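Local structure of adenine Deaminase (Enterococcus faecalis, 2ICS) at residues V187-A192 and D207-C212; P194-I199 and N218-Q223; H211-K216 and F242-G247. The protein is a two-zinc amidohydrolase-superfamily enzyme that deacetylates acetyl-(R)-mandelate in vitro, though with very low efficiency. All blocks are in the same frame, centred on the assembly; numbering follows the deposited sequence.

How the interactions relate
Interactions 1 and 3, with centres about 7 Å apart, share His211 and Cys212: interaction 1 pairs strands 186-189 and 208-210, and interaction 3 sets the following loop against the region of the next strand, 241-243. Leu209 O receives Asp243 N at 2.7 Å, continuing the sheet from one contact into the other, and His211 carries the same zinc and its water into both. Interaction 2 lies farther out, its centre about 9 Å from that of interaction 1 and about 12 Å from that of interaction 3. Its Asn218 ND2 reaches Gly190 O of interaction 1 at 3.1 Å, while the Asn218 side chain stays about 11 Å from adenine; Ile220 packs against Phe213 of interaction 3.

Interaction 1: residues V187-A192 and D207-C212; sequences VHIGSA and DVLTHC. With ZN (zinc ion), chain C; ADE (adenine), chain D.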
ATOM      1  N   VAL A 187      11.046  -3.876   1.006  1.00 21.99           N
ATOM      2  CA  VAL A 187      12.176  -3.895   0.086  1.00 21.96           C
ATOM      3  C   VAL A 187      11.759  -3.591  -1.342  1.00 20.85           C
ATOM      4  O   VAL A 187      10.898  -4.248  -1.919  1.00 21.95           O
ATOM      5  CB  VAL A 187      12.904  -5.268   0.103  1.00 24.10           C
ATOM      6  CG1 VAL A 187      14.071  -5.265  -0.879  1.00 24.26           C
ATOM      7  CG2 VAL A 187      13.408  -5.563   1.505  1.00 23.35           C
ATOM      8  N   HIS A 188      12.377  -2.565  -1.903  1.00 22.34           N
ATOM      9  CA  HIS A 188      12.119  -2.157  -3.269  1.00 21.36           C
ATOM     10  C   HIS A 188      13.148  -2.860  -4.148  1.00 22.27           C
ATOM     11  O   HIS A 188      14.319  -2.975  -3.781  1.00 23.46           O
ATOM     12  CB  HIS A 188      12.208  -0.615  -3.349  1.00 20.65           C
ATOM     13  CG  HIS A 188      12.899  -0.069  -4.568  1.00 19.87           C
ATOM     14  ND1 HIS A 188      12.397   1.030  -5.231  1.00 18.51           N
ATOM     15  CD2 HIS A 188      14.079  -0.433  -5.134  1.00 16.74           C
ATOM     16  CE1 HIS A 188      13.279   1.310  -6.173  1.00 18.44           C
ATOM     17  NE2 HIS A 188      14.314   0.454  -6.154  1.00 20.65           N
ATOM     18  N   ILE A 189      12.694  -3.370  -5.287  1.00 22.61           N
ATOM     19  CA  ILE A 189      13.581  -4.040  -6.228  1.00 22.55           C
ATOM     20  C   ILE A 189      13.421  -3.368  -7.581  1.00 23.19           C
ATOM     21  O   ILE A 189      12.377  -2.786  -7.882  1.00 24.66           O
ATOM     22  CB  ILE A 189      13.260  -5.553  -6.391  1.00 21.08           C
ATOM     23  CG1 ILE A 189      11.808  -5.741  -6.842  1.00 18.74           C
ATOM     24  CG2 ILE A 189      13.520  -6.287  -5.078  1.00 19.89           C
ATOM     25  CD1 ILE A 189      11.435  -7.203  -7.147  1.00 17.24           C
ATOM     26  N   GLY A 190      14.469  -3.435  -8.385  1.00 23.91           N
ATOM     27  CA  GLY A 190      14.438  -2.844  -9.704  1.00 24.64           C
ATOM     28  C   GLY A 190      15.512  -3.525 -10.519  1.00 27.40           C
ATOM     29  O   GLY A 190      15.625  -4.754 -10.507  1.00 27.39           O
ATOM     30  N   SER A 191      16.310  -2.726 -11.217  1.00 27.86           N
ATOM     31  CA  SER A 191      17.395  -3.244 -12.035  1.00 28.96           C
ATOM     32  C   SER A 191      18.522  -3.742 -11.139  1.00 28.51           C
ATOM     33  O   SER A 191      18.648  -3.316  -9.991  1.00 29.00           O
ATOM     34  CB  SER A 191      17.931  -2.140 -12.946  1.00 30.63           C
ATOM     35  OG  SER A 191      16.898  -1.618 -13.760  1.00 36.60           O
ATOM     36  N   ALA A 192      19.339  -4.645 -11.665  1.00 26.91           N
ATOM     37  CA  ALA A 192      20.468  -5.171 -10.909  1.00 27.43           C
ATOM     38  C   ALA A 192      21.617  -4.188 -11.116  1.00 27.27           C
ATOM     39  O   ALA A 192      21.667  -3.496 -12.133  1.00 25.56           O
ATOM     40  CB  ALA A 192      20.851  -6.562 -11.427  1.00 24.79           C
ATOM     41  N   ASP A 207       8.723  -9.953   5.563  1.00 26.55           N
ATOM     42  CA  ASP A 207       9.386  -8.860   4.862  1.00 24.36           C
ATOM     43  C   ASP A 207       8.545  -8.596   3.624  1.00 23.97           C
ATOM     44  O   ASP A 207       8.104  -9.531   2.954  1.00 23.05           O
ATOM     45  CB  ASP A 207      10.817  -9.243   4.461  1.00 26.56           C
ATOM     46  CG  ASP A 207      11.759  -9.347   5.660  1.00 27.61           C
ATOM     47  OD1 ASP A 207      11.558  -8.605   6.649  1.00 26.15           O
ATOM     48  OD2 ASP A 207      12.711 -10.160   5.606  1.00 27.88           O
ATOM     49  N   VAL A 208       8.324  -7.324   3.321  1.00 22.65           N
ATOM     50  CA  VAL A 208       7.504  -6.952   2.182  1.00 20.50           C
ATOM     51  C   VAL A 208       8.323  -6.628   0.943  1.00 20.66           C
ATOM     52  O   VAL A 208       9.163  -5.730   0.955  1.00 21.06           O
ATOM     53  CB  VAL A 208       6.603  -5.735   2.537  1.00 23.40           C
ATOM     54  CG1 VAL A 208       5.667  -5.417   1.377  1.00 20.93           C
ATOM     55  CG2 VAL A 208       5.799  -6.029   3.807  1.00 20.45           C
ATOM     56  N   LEU A 209       8.069  -7.374  -0.126  1.00 18.79           N
ATOM     57  CA  LEU A 209       8.750  -7.173  -1.399  1.00 18.13           C
ATOM     58  C   LEU A 209       7.838  -6.313  -2.268  1.00 19.32           C
ATOM     59  O   LEU A 209       6.831  -6.808  -2.773  1.00 22.65           O
ATOM     60  CB  LEU A 209       8.974  -8.522  -2.084  1.00 18.46           C
ATOM     61  CG  LEU A 209       9.627  -8.492  -3.465  1.00 20.05           C
ATOM     62  CD1 LEU A 209      11.109  -8.219  -3.279  1.00 20.01           C
ATOM     63  CD2 LEU A 209       9.411  -9.816  -4.196  1.00 17.43           C
ATOM     64  N   THR A 210       8.166  -5.035  -2.445  1.00 17.60           N
ATOM     65  CA  THR A 210       7.313  -4.179  -3.263  1.00 18.10           C
ATOM     66  C   THR A 210       7.822  -4.164  -4.715  1.00 19.75           C
ATOM     67  O   THR A 210       8.964  -4.553  -4.982  1.00 19.07           O
ATOM     68  CB  THR A 210       7.205  -2.749  -2.641  1.00 19.54           C
ATOM     69  OG1 THR A 210       6.090  -2.051  -3.214  1.00 18.82           O
ATOM     70  CG2 THR A 210       8.482  -1.962  -2.852  1.00 18.57           C
ATOM     71  N   HIS A 211       6.964  -3.748  -5.649  1.00 18.33           N
ATOM     72  CA  HIS A 211       7.289  -3.742  -7.079  1.00 18.05           C
ATOM     73  C   HIS A 211       7.406  -5.196  -7.544  1.00 17.39           C
ATOM     74  O   HIS A 211       8.098  -5.503  -8.517  1.00 18.41           O
ATOM     75  CB  HIS A 211       8.626  -3.041  -7.359  1.00 18.17           C
ATOM     76  CG  HIS A 211       8.697  -1.635  -6.860  1.00 21.09           C
ATOM     77  ND1 HIS A 211       7.640  -0.752  -6.880  1.00 19.82           N
ATOM     78  CD2 HIS A 211       9.753  -0.936  -6.373  1.00 18.40           C
ATOM     79  CE1 HIS A 211       8.078   0.424  -6.421  1.00 22.09           C
ATOM     80  NE2 HIS A 211       9.354   0.361  -6.100  1.00 21.90           N
ATOM     81  N   CYS A 212       6.713  -6.090  -6.847  1.00 19.84           N
ATOM     82  CA  CYS A 212       6.780  -7.518  -7.140  1.00 19.91           C
ATOM     83  C   CYS A 212       6.563  -7.950  -8.591  1.00 20.96           C
ATOM     84  O   CYS A 212       7.183  -8.913  -9.038  1.00 20.30           O
ATOM     85  CB  CYS A 212       5.824  -8.287  -6.219  1.00 18.77           C
ATOM     86  SG  CYS A 212       4.054  -7.984  -6.477  1.00 21.52           S
TER
HETATM   87 ZN    ZN C 401      10.520   2.014  -5.262  1.00 30.14          ZN
HETATM   88  N9  ADE D1114      14.395   4.404 -10.197  1.00 80.38           N
HETATM   89  C8  ADE D1114      14.248   3.064  -9.966  1.00 80.76           C
HETATM   90  N7  ADE D1114      13.307   2.855  -9.087  1.00 80.58           N
HETATM   91  C5  ADE D1114      12.787   4.043  -8.695  1.00 79.77           C
HETATM   92  C6  ADE D1114      11.767   4.453  -7.787  1.00 78.32           C
HETATM   93  N6  ADE D1114      11.051   3.515  -7.061  1.00 75.94           N
HETATM   94  N1  ADE D1114      11.513   5.776  -7.648  1.00 78.38           N
HETATM   95  C2  ADE D1114      12.194   6.705  -8.341  1.00 78.95           C
HETATM   96  N3  ADE D1114      13.159   6.362  -9.203  1.00 79.74           N
HETATM   97  C4  ADE D1114      13.484   5.063  -9.408  1.00 80.07           C
HETATM   98  O   HOH W   1       8.680   3.252  -5.549  1.00 23.22           O
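His188 and His211 converge on one zinc, the second ion of the binuclear site. His188 ND1 binds the metal at 2.1 Å and His211 NE2 at 2.2 Å. Adenine N6 is a longer ligand at 2.4 Å and lies near the plane of the His188 ring at its edge; a water and the carbamate of Lys154 complete the shell. The imidazole planes stand 72° apart. His188 reaches the metal with chi1 at 139°, away from any staggered position, a twist that zinc coordination may hold in place. Thr210 CG2 sits over the centre of one His211 face, 3.9 Å above it.

Backbone bonding joins the strands 187-189 and 208-210 in parallel. Val187 N gives a straight bond to Val208 O (2.6 Å), and Val187 O receives Thr210 N at 2.9 Å. Both strands belong to one beta-alpha-beta unit of the TIM barrel, linked by helix 196-202.

Apolar contact lies on the helix side. Ile189 CG2 meets Leu209 CD1 at 3.6 Å, the two side chains crossing at about a right angle, and Ile199 and Leu200 of the helix pack against this cluster.

The second imidazole nitrogens are hydrogen-bonded, His188 NE2 to Ser158 and His211 ND1 to Gly245 O; Thr210 OG1 hydrogen-bonds Asp243 and His60, a ligand of the other zinc. Both imidazoles are therefore held at two nitrogens, which limits their ring rotation; the zinc, with adenine N6 on it, sits at the C-terminal ends of adjacent strands, as expected of a TIM barrel site.

Interaction 2: residues P194-I199 and N218-Q223; sequences PHLDEI and NGILDQ
The Asn218 carboxamide meets the His195 imidazole with the two planes 77° apart, Asn218 OD1 coming to 4.1 Å from His195 ND1. Over one amide face lies Ala192 CB, above CG; on the opposite side Leu196 CB lies obliquely above Asn218 OD1, 3.8 Å away. Leu196 N and Gly190 O lie nearer the amide plane, while Pro194 O is well out of it. Leu196 N donates to Asn218 OD1 at 2.9 Å, approaching from 19° outside the carbonyl plane. Asn218 ND2 gives a bent, weak bond to Pro194 O (3.0 Å) and another hydrogen bond to Gly190 O, in the loop that leaves strand 186-189.

Asn218 CG is anti to the backbone N (chi1 -171°), which carries the amide across to the loop before helix 196-202. This loop has a cis peptide bond before Pro194 and continues through His195, the N-cap residue, whose carbonyl receives Ile199 N.

Leu196 adds the apolar half. Its CB touches Asn218 O at 3.4 Å, and CD2 extends over the next peptide to Gly219 O at 3.5 Å and to Ile220 CG2 at 3.8 Å. Beyond the two segments, Phe231 of helix 230-237 and Ile189 of strand 186-189 also pack on Leu196.

Asn218 thus ties the start of the barrel helix 196-202 to the loop after strand 208-210. Its OD1 accepts the first amide of the helix, an N-H that points out from the N-terminus, while ND2 bonds Gly190 O and, weakly, Pro194 O; an N-H partner at one end and carbonyls at the other favour this flip of the amide, and together these bonds should restrict its rotation.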
ATOM      1  N   PRO A 194      21.401  -5.061  -6.791  1.00 27.88           N
ATOM      2  CA  PRO A 194      21.842  -6.456  -6.681  1.00 28.50           C
ATOM      3  C   PRO A 194      20.939  -7.356  -7.508  1.00 30.73           C
ATOM      4  O   PRO A 194      19.898  -6.921  -8.000  1.00 30.21           O
ATOM      5  CB  PRO A 194      21.699  -6.762  -5.187  1.00 27.79           C
ATOM      6  CG  PRO A 194      21.487  -5.384  -4.528  1.00 28.90           C
ATOM      7  CD  PRO A 194      20.713  -4.638  -5.564  1.00 27.06           C
ATOM      8  N   HIS A 195      21.341  -8.611  -7.652  1.00 32.95           N
ATOM      9  CA  HIS A 195      20.544  -9.581  -8.385  1.00 34.48           C
ATOM     10  C   HIS A 195      19.392  -9.993  -7.473  1.00 32.27           C
ATOM     11  O   HIS A 195      19.565 -10.094  -6.261  1.00 32.73           O
ATOM     12  CB  HIS A 195      21.409 -10.783  -8.764  1.00 36.48           C
ATOM     13  CG  HIS A 195      22.382 -10.487  -9.859  1.00 40.27           C
ATOM     14  ND1 HIS A 195      21.986 -10.256 -11.159  1.00 42.11           N
ATOM     15  CD2 HIS A 195      23.728 -10.329  -9.841  1.00 42.67           C
ATOM     16  CE1 HIS A 195      23.045  -9.964 -11.895  1.00 42.76           C
ATOM     17  NE2 HIS A 195      24.114 -10.001 -11.120  1.00 44.26           N
ATOM     18  N   LEU A 196      18.222 -10.215  -8.058  1.00 31.24           N
ATOM     19  CA  LEU A 196      17.038 -10.574  -7.287  1.00 30.72           C
ATOM     20  C   LEU A 196      17.242 -11.739  -6.326  1.00 31.60           C
ATOM     21  O   LEU A 196      16.833 -11.667  -5.168  1.00 30.89           O
ATOM     22  CB  LEU A 196      15.867 -10.881  -8.226  1.00 27.27           C
ATOM     23  CG  LEU A 196      14.509 -11.081  -7.537  1.00 27.51           C
ATOM     24  CD1 LEU A 196      14.146  -9.854  -6.708  1.00 23.86           C
ATOM     25  CD2 LEU A 196      13.443 -11.343  -8.587  1.00 27.43           C
ATOM     26  N   ASP A 197      17.872 -12.807  -6.805  1.00 31.59           N
ATOM     27  CA  ASP A 197      18.100 -13.984  -5.977  1.00 33.29           C
ATOM     28  C   ASP A 197      18.878 -13.670  -4.705  1.00 32.70           C
ATOM     29  O   ASP A 197      18.629 -14.251  -3.651  1.00 32.07           O
ATOM     30  CB  ASP A 197      18.824 -15.066  -6.790  1.00 37.44           C
ATOM     31  CG  ASP A 197      20.095 -14.559  -7.444  1.00 40.78           C
ATOM     32  OD1 ASP A 197      20.040 -13.528  -8.147  1.00 47.62           O
ATOM     33  OD2 ASP A 197      21.151 -15.197  -7.269  1.00 44.32           O
ATOM     34  N   GLU A 198      19.816 -12.739  -4.808  1.00 32.59           N
ATOM     35  CA  GLU A 198      20.629 -12.346  -3.665  1.00 33.52           C
ATOM     36  C   GLU A 198      19.759 -11.573  -2.672  1.00 31.41           C
ATOM     37  O   GLU A 198      19.932 -11.677  -1.466  1.00 30.50           O
ATOM     38  CB  GLU A 198      21.797 -11.478  -4.149  1.00 37.37           C
ATOM     39  CG  GLU A 198      22.909 -11.271  -3.138  1.00 42.85           C
ATOM     40  CD  GLU A 198      24.085 -10.490  -3.716  1.00 46.20           C
ATOM     41  OE1 GLU A 198      25.091 -10.317  -2.995  1.00 47.19           O
ATOM     42  OE2 GLU A 198      24.002 -10.047  -4.886  1.00 46.93           O
ATOM     43  N   ILE A 199      18.820 -10.797  -3.200  1.00 31.07           N
ATOM     44  CA  ILE A 199      17.906 -10.010  -2.380  1.00 29.48           C
ATOM     45  C   ILE A 199      16.886 -10.903  -1.683  1.00 30.71           C
ATOM     46  O   ILE A 199      16.677 -10.803  -0.470  1.00 29.76           O
ATOM     47  CB  ILE A 199      17.140  -8.986  -3.244  1.00 27.26           C
ATOM     48  CG1 ILE A 199      18.116  -7.954  -3.807  1.00 26.23           C
ATOM     49  CG2 ILE A 199      16.059  -8.307  -2.423  1.00 24.60           C
ATOM     50  CD1 ILE A 199      17.475  -6.954  -4.744  1.00 25.65           C
ATOM     51  N   ASN A 218      15.735  -8.040 -14.137  1.00 25.58           N
ATOM     52  CA  ASN A 218      16.059  -8.507 -12.795  1.00 25.80           C
ATOM     53  C   ASN A 218      14.791  -8.756 -11.973  1.00 24.86           C
ATOM     54  O   ASN A 218      14.854  -8.898 -10.755  1.00 24.93           O
ATOM     55  CB  ASN A 218      16.956  -7.473 -12.106  1.00 25.14           C
ATOM     56  CG  ASN A 218      17.532  -7.967 -10.791  1.00 27.28           C
ATOM     57  OD1 ASN A 218      18.065  -9.076 -10.705  1.00 26.89           O
ATOM     58  ND2 ASN A 218      17.444  -7.130  -9.758  1.00 24.45           N
ATOM     59  N   GLY A 219      13.647  -8.800 -12.655  1.00 25.33           N
ATOM     60  CA  GLY A 219      12.371  -9.039 -11.991  1.00 26.44           C
ATOM     61  C   GLY A 219      12.118 -10.526 -11.785  1.00 26.53           C
ATOM     62  O   GLY A 219      13.004 -11.338 -12.046  1.00 28.38           O
ATOM     63  N   ILE A 220      10.916 -10.894 -11.340  1.00 25.13           N
ATOM     64  CA  ILE A 220      10.597 -12.302 -11.083  1.00 24.22           C
ATOM     65  C   ILE A 220      10.311 -13.169 -12.317  1.00 25.43           C
ATOM     66  O   ILE A 220      10.283 -14.396 -12.217  1.00 26.80           O
ATOM     67  CB  ILE A 220       9.394 -12.440 -10.122  1.00 23.45           C
ATOM     68  CG1 ILE A 220       8.115 -11.963 -10.810  1.00 21.92           C
ATOM     69  CG2 ILE A 220       9.653 -11.651  -8.851  1.00 21.62           C
ATOM     70  CD1 ILE A 220       6.862 -12.214  -9.987  1.00 20.83           C
ATOM     71  N   LEU A 221      10.090 -12.551 -13.472  1.00 24.31           N
ATOM     72  CA  LEU A 221       9.827 -13.337 -14.672  1.00 28.17           C
ATOM     73  C   LEU A 221      11.111 -13.609 -15.454  1.00 29.80           C
ATOM     74  O   LEU A 221      11.918 -12.707 -15.667  1.00 29.63           O
ATOM     75  CB  LEU A 221       8.824 -12.627 -15.588  1.00 26.72           C
ATOM     76  CG  LEU A 221       8.496 -13.365 -16.895  1.00 28.32           C
ATOM     77  CD1 LEU A 221       7.705 -14.629 -16.587  1.00 29.27           C
ATOM     78  CD2 LEU A 221       7.697 -12.468 -17.820  1.00 26.13           C
ATOM     79  N   ASP A 222      11.308 -14.861 -15.858  1.00 31.96           N
ATOM     80  CA  ASP A 222      12.477 -15.221 -16.652  1.00 34.75           C
ATOM     81  C   ASP A 222      12.027 -14.976 -18.086  1.00 36.46           C
ATOM     82  O   ASP A 222      11.245 -15.753 -18.642  1.00 35.71           O
ATOM     83  CB  ASP A 222      12.836 -16.698 -16.471  1.00 35.98           C
ATOM     84  CG  ASP A 222      14.184 -17.055 -17.093  1.00 39.75           C
ATOM     85  OD1 ASP A 222      14.443 -16.645 -18.246  1.00 39.90           O
ATOM     86  OD2 ASP A 222      14.984 -17.756 -16.430  1.00 41.69           O
ATOM     87  N   GLN A 223      12.506 -13.890 -18.678  1.00 38.13           N
ATOM     88  CA  GLN A 223      12.117 -13.537 -20.035  1.00 43.02           C
ATOM     89  C   GLN A 223      12.502 -14.582 -21.080  1.00 43.41           C
ATOM     90  O   GLN A 223      11.881 -14.657 -22.142  1.00 43.80           O
ATOM     91  CB  GLN A 223      12.720 -12.182 -20.408  1.00 45.37           C
ATOM     92  CG  GLN A 223      12.251 -11.042 -19.517  1.00 50.14           C
ATOM     93  CD  GLN A 223      12.937  -9.727 -19.842  1.00 52.53           C
ATOM     94  OE1 GLN A 223      14.166  -9.638 -19.829  1.00 54.68           O
ATOM     95  NE2 GLN A 223      12.146  -8.701 -20.131  1.00 53.72           N
TER

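Interaction 3: residues H211-K216 and F242-G247; sequences HCFNGK and FDIGHG. With ZN (zinc ion), chain C.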
ATOM      1  N   HIS A 211       6.964  -3.748  -5.649  1.00 18.33           N
ATOM      2  CA  HIS A 211       7.289  -3.742  -7.079  1.00 18.05           C
ATOM      3  C   HIS A 211       7.406  -5.196  -7.544  1.00 17.39           C
ATOM      4  O   HIS A 211       8.098  -5.503  -8.517  1.00 18.41           O
ATOM      5  CB  HIS A 211       8.626  -3.041  -7.359  1.00 18.17           C
ATOM      6  CG  HIS A 211       8.697  -1.635  -6.860  1.00 21.09           C
ATOM      7  ND1 HIS A 211       7.640  -0.752  -6.880  1.00 19.82           N
ATOM      8  CD2 HIS A 211       9.753  -0.936  -6.373  1.00 18.40           C
ATOM      9  CE1 HIS A 211       8.078   0.424  -6.421  1.00 22.09           C
ATOM     10  NE2 HIS A 211       9.354   0.361  -6.100  1.00 21.90           N
ATOM     11  N   CYS A 212       6.713  -6.090  -6.847  1.00 19.84           N
ATOM     12  CA  CYS A 212       6.780  -7.518  -7.140  1.00 19.91           C
ATOM     13  C   CYS A 212       6.563  -7.950  -8.591  1.00 20.96           C
ATOM     14  O   CYS A 212       7.183  -8.913  -9.038  1.00 20.30           O
ATOM     15  CB  CYS A 212       5.824  -8.287  -6.219  1.00 18.77           C
ATOM     16  SG  CYS A 212       4.054  -7.984  -6.477  1.00 21.52           S
ATOM     17  N   PHE A 213       5.689  -7.265  -9.326  1.00 20.96           N
ATOM     18  CA  PHE A 213       5.455  -7.639 -10.715  1.00 20.47           C
ATOM     19  C   PHE A 213       6.060  -6.666 -11.719  1.00 21.85           C
ATOM     20  O   PHE A 213       5.457  -6.393 -12.755  1.00 22.61           O
ATOM     21  CB  PHE A 213       3.953  -7.796 -10.999  1.00 20.00           C
ATOM     22  CG  PHE A 213       3.286  -8.902 -10.212  1.00 20.68           C
ATOM     23  CD1 PHE A 213       4.005 -10.023  -9.791  1.00 20.41           C
ATOM     24  CD2 PHE A 213       1.930  -8.824  -9.902  1.00 19.56           C
ATOM     25  CE1 PHE A 213       3.385 -11.046  -9.072  1.00 19.24           C
ATOM     26  CE2 PHE A 213       1.298  -9.840  -9.185  1.00 17.38           C
ATOM     27  CZ  PHE A 213       2.023 -10.953  -8.768  1.00 19.35           C
ATOM     28  N   ASN A 214       7.248  -6.140 -11.428  1.00 23.16           N
ATOM     29  CA  ASN A 214       7.881  -5.225 -12.368  1.00 24.20           C
ATOM     30  C   ASN A 214       8.384  -6.050 -13.553  1.00 25.93           C
ATOM     31  O   ASN A 214       8.681  -7.238 -13.408  1.00 25.27           O
ATOM     32  CB  ASN A 214       9.033  -4.451 -11.709  1.00 22.33           C
ATOM     33  CG  ASN A 214      10.240  -5.320 -11.407  1.00 25.60           C
ATOM     34  OD1 ASN A 214      10.581  -5.552 -10.239  1.00 28.15           O
ATOM     35  ND2 ASN A 214      10.903  -5.796 -12.453  1.00 19.23           N
ATOM     36  N   GLY A 215       8.474  -5.425 -14.723  1.00 26.18           N
ATOM     37  CA  GLY A 215       8.905  -6.149 -15.906  1.00 28.03           C
ATOM     38  C   GLY A 215      10.372  -6.074 -16.278  1.00 28.13           C
ATOM     39  O   GLY A 215      10.745  -6.444 -17.387  1.00 27.96           O
ATOM     40  N   LYS A 216      11.209  -5.600 -15.364  1.00 28.88           N
ATOM     41  CA  LYS A 216      12.636  -5.498 -15.640  1.00 29.79           C
ATOM     42  C   LYS A 216      13.266  -6.891 -15.738  1.00 30.29           C
ATOM     43  O   LYS A 216      12.680  -7.882 -15.291  1.00 29.87           O
ATOM     44  CB  LYS A 216      13.309  -4.670 -14.536  1.00 30.68           C
ATOM     45  CG  LYS A 216      12.718  -3.269 -14.410  1.00 30.70           C
ATOM     46  CD  LYS A 216      13.288  -2.479 -13.231  1.00 33.50           C
ATOM     47  CE  LYS A 216      12.590  -1.120 -13.110  1.00 34.92           C
ATOM     48  NZ  LYS A 216      12.969  -0.341 -11.890  1.00 36.14           N
ATOM     49  N   PHE A 242       4.474 -10.265  -1.226  1.00 21.96           N
ATOM     50  CA  PHE A 242       4.556  -9.592  -2.518  1.00 22.01           C
ATOM     51  C   PHE A 242       3.595  -8.403  -2.579  1.00 22.12           C
ATOM     52  O   PHE A 242       2.375  -8.567  -2.516  1.00 22.69           O
ATOM     53  CB  PHE A 242       4.240 -10.579  -3.643  1.00 21.06           C
ATOM     54  CG  PHE A 242       5.383 -11.504  -3.991  1.00 21.37           C
ATOM     55  CD1 PHE A 242       6.225 -12.010  -3.003  1.00 22.73           C
ATOM     56  CD2 PHE A 242       5.599 -11.894  -5.311  1.00 21.99           C
ATOM     57  CE1 PHE A 242       7.263 -12.889  -3.325  1.00 20.60           C
ATOM     58  CE2 PHE A 242       6.635 -12.775  -5.643  1.00 21.25           C
ATOM     59  CZ  PHE A 242       7.466 -13.272  -4.650  1.00 19.92           C
ATOM     60  N   ASP A 243       4.161  -7.207  -2.697  1.00 20.80           N
ATOM     61  CA  ASP A 243       3.381  -5.971  -2.749  1.00 20.86           C
ATOM     62  C   ASP A 243       3.535  -5.371  -4.147  1.00 18.30           C
ATOM     63  O   ASP A 243       4.643  -5.298  -4.669  1.00 17.53           O
ATOM     64  CB  ASP A 243       3.914  -5.008  -1.679  1.00 20.25           C
ATOM     65  CG  ASP A 243       3.150  -3.700  -1.619  1.00 22.71           C
ATOM     66  OD1 ASP A 243       1.990  -3.684  -1.143  1.00 24.27           O
ATOM     67  OD2 ASP A 243       3.725  -2.677  -2.044  1.00 22.55           O
ATOM     68  N   ILE A 244       2.427  -4.943  -4.744  1.00 19.97           N
ATOM     69  CA  ILE A 244       2.440  -4.364  -6.090  1.00 19.79           C
ATOM     70  C   ILE A 244       3.306  -3.108  -6.278  1.00 21.12           C
ATOM     71  O   ILE A 244       4.206  -3.103  -7.114  1.00 23.57           O
ATOM     72  CB  ILE A 244       1.001  -4.033  -6.575  1.00 20.05           C
ATOM     73  CG1 ILE A 244       0.177  -5.318  -6.709  1.00 20.14           C
ATOM     74  CG2 ILE A 244       1.052  -3.320  -7.933  1.00 18.77           C
ATOM     75  CD1 ILE A 244       0.681  -6.271  -7.779  1.00 19.60           C
ATOM     76  N   GLY A 245       3.032  -2.048  -5.519  1.00 22.02           N
ATOM     77  CA  GLY A 245       3.795  -0.814  -5.660  1.00 20.12           C
ATOM     78  C   GLY A 245       3.922  -0.419  -7.127  1.00 20.06           C
ATOM     79  O   GLY A 245       5.025  -0.169  -7.609  1.00 19.99           O
ATOM     80  N   HIS A 246       2.789  -0.349  -7.826  1.00 21.03           N
ATOM     81  CA  HIS A 246       2.744  -0.037  -9.261  1.00 20.58           C
ATOM     82  C   HIS A 246       3.809   0.933  -9.750  1.00 22.07           C
ATOM     83  O   HIS A 246       4.687   0.557 -10.532  1.00 21.11           O
ATOM     84  CB  HIS A 246       1.364   0.492  -9.658  1.00 19.57           C
ATOM     85  CG  HIS A 246       1.143   0.533 -11.141  1.00 19.45           C
ATOM     86  ND1 HIS A 246       1.937   1.274 -11.990  1.00 17.11           N
ATOM     87  CD2 HIS A 246       0.233  -0.090 -11.927  1.00 15.92           C
ATOM     88  CE1 HIS A 246       1.526   1.104 -13.235  1.00 19.24           C
ATOM     89  NE2 HIS A 246       0.494   0.281 -13.226  1.00 18.70           N
ATOM     90  N   GLY A 247       3.721   2.184  -9.306  1.00 22.06           N
ATOM     91  CA  GLY A 247       4.707   3.172  -9.700  1.00 21.87           C
ATOM     92  C   GLY A 247       4.800   3.463 -11.189  1.00 22.76           C
ATOM     93  O   GLY A 247       4.093   2.886 -12.017  1.00 22.84           O
TER
HETATM   94 ZN    ZN C 401      10.520   2.014  -5.262  1.00 30.14          ZN
HETATM   95  O   HOH W   2       4.315  -4.754  -9.461  1.00 19.14           O
HETATM   96  O   HOH W   1       8.680   3.252  -5.549  1.00 23.22           O
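His211 and Gly245 meet where the loop after strand 208-210 runs beside the segment following strand 241-243, the neighbouring strand of the TIM barrel; the loop opens with a type I beta turn, His211 to Asn214. The His211 ring turns its ND1 edge to this partner: Gly245 O lies 2.8 Å from ND1, only 4° out of the ring plane, and accepts through an in-plane lone pair. Gly245 is thus a second-shell residue that, together with the zinc bond at NE2, fixes the rotation of the ring.

Cys212 points toward strand 241-243. Its N donates an almost straight bond to Asp243 O at 3.1 Å, and CB packs on Phe242 CD2 at 3.7 Å. With chi1 at 67°, SG lies between the backbone N and carbonyl carbon, which swings it over the Phe213 ring, 3.8 Å above the centre of one face; toward the Phe242 ring the sulfur stands obliquely.

Phe213 crosses Ile244 at a slant, its CD2 touching Ile244 CD1 at 3.5 Å. Phe213 CE1 also comes to the Phe242 ring near its plane, at the edge. Helix 253-261 packs on Phe213, and Tyr236 meets Phe242 edge-to-face.

One water joins the two backbones: it accepts from Phe213 N and donates to Ile244 O, each at 2.9 Å.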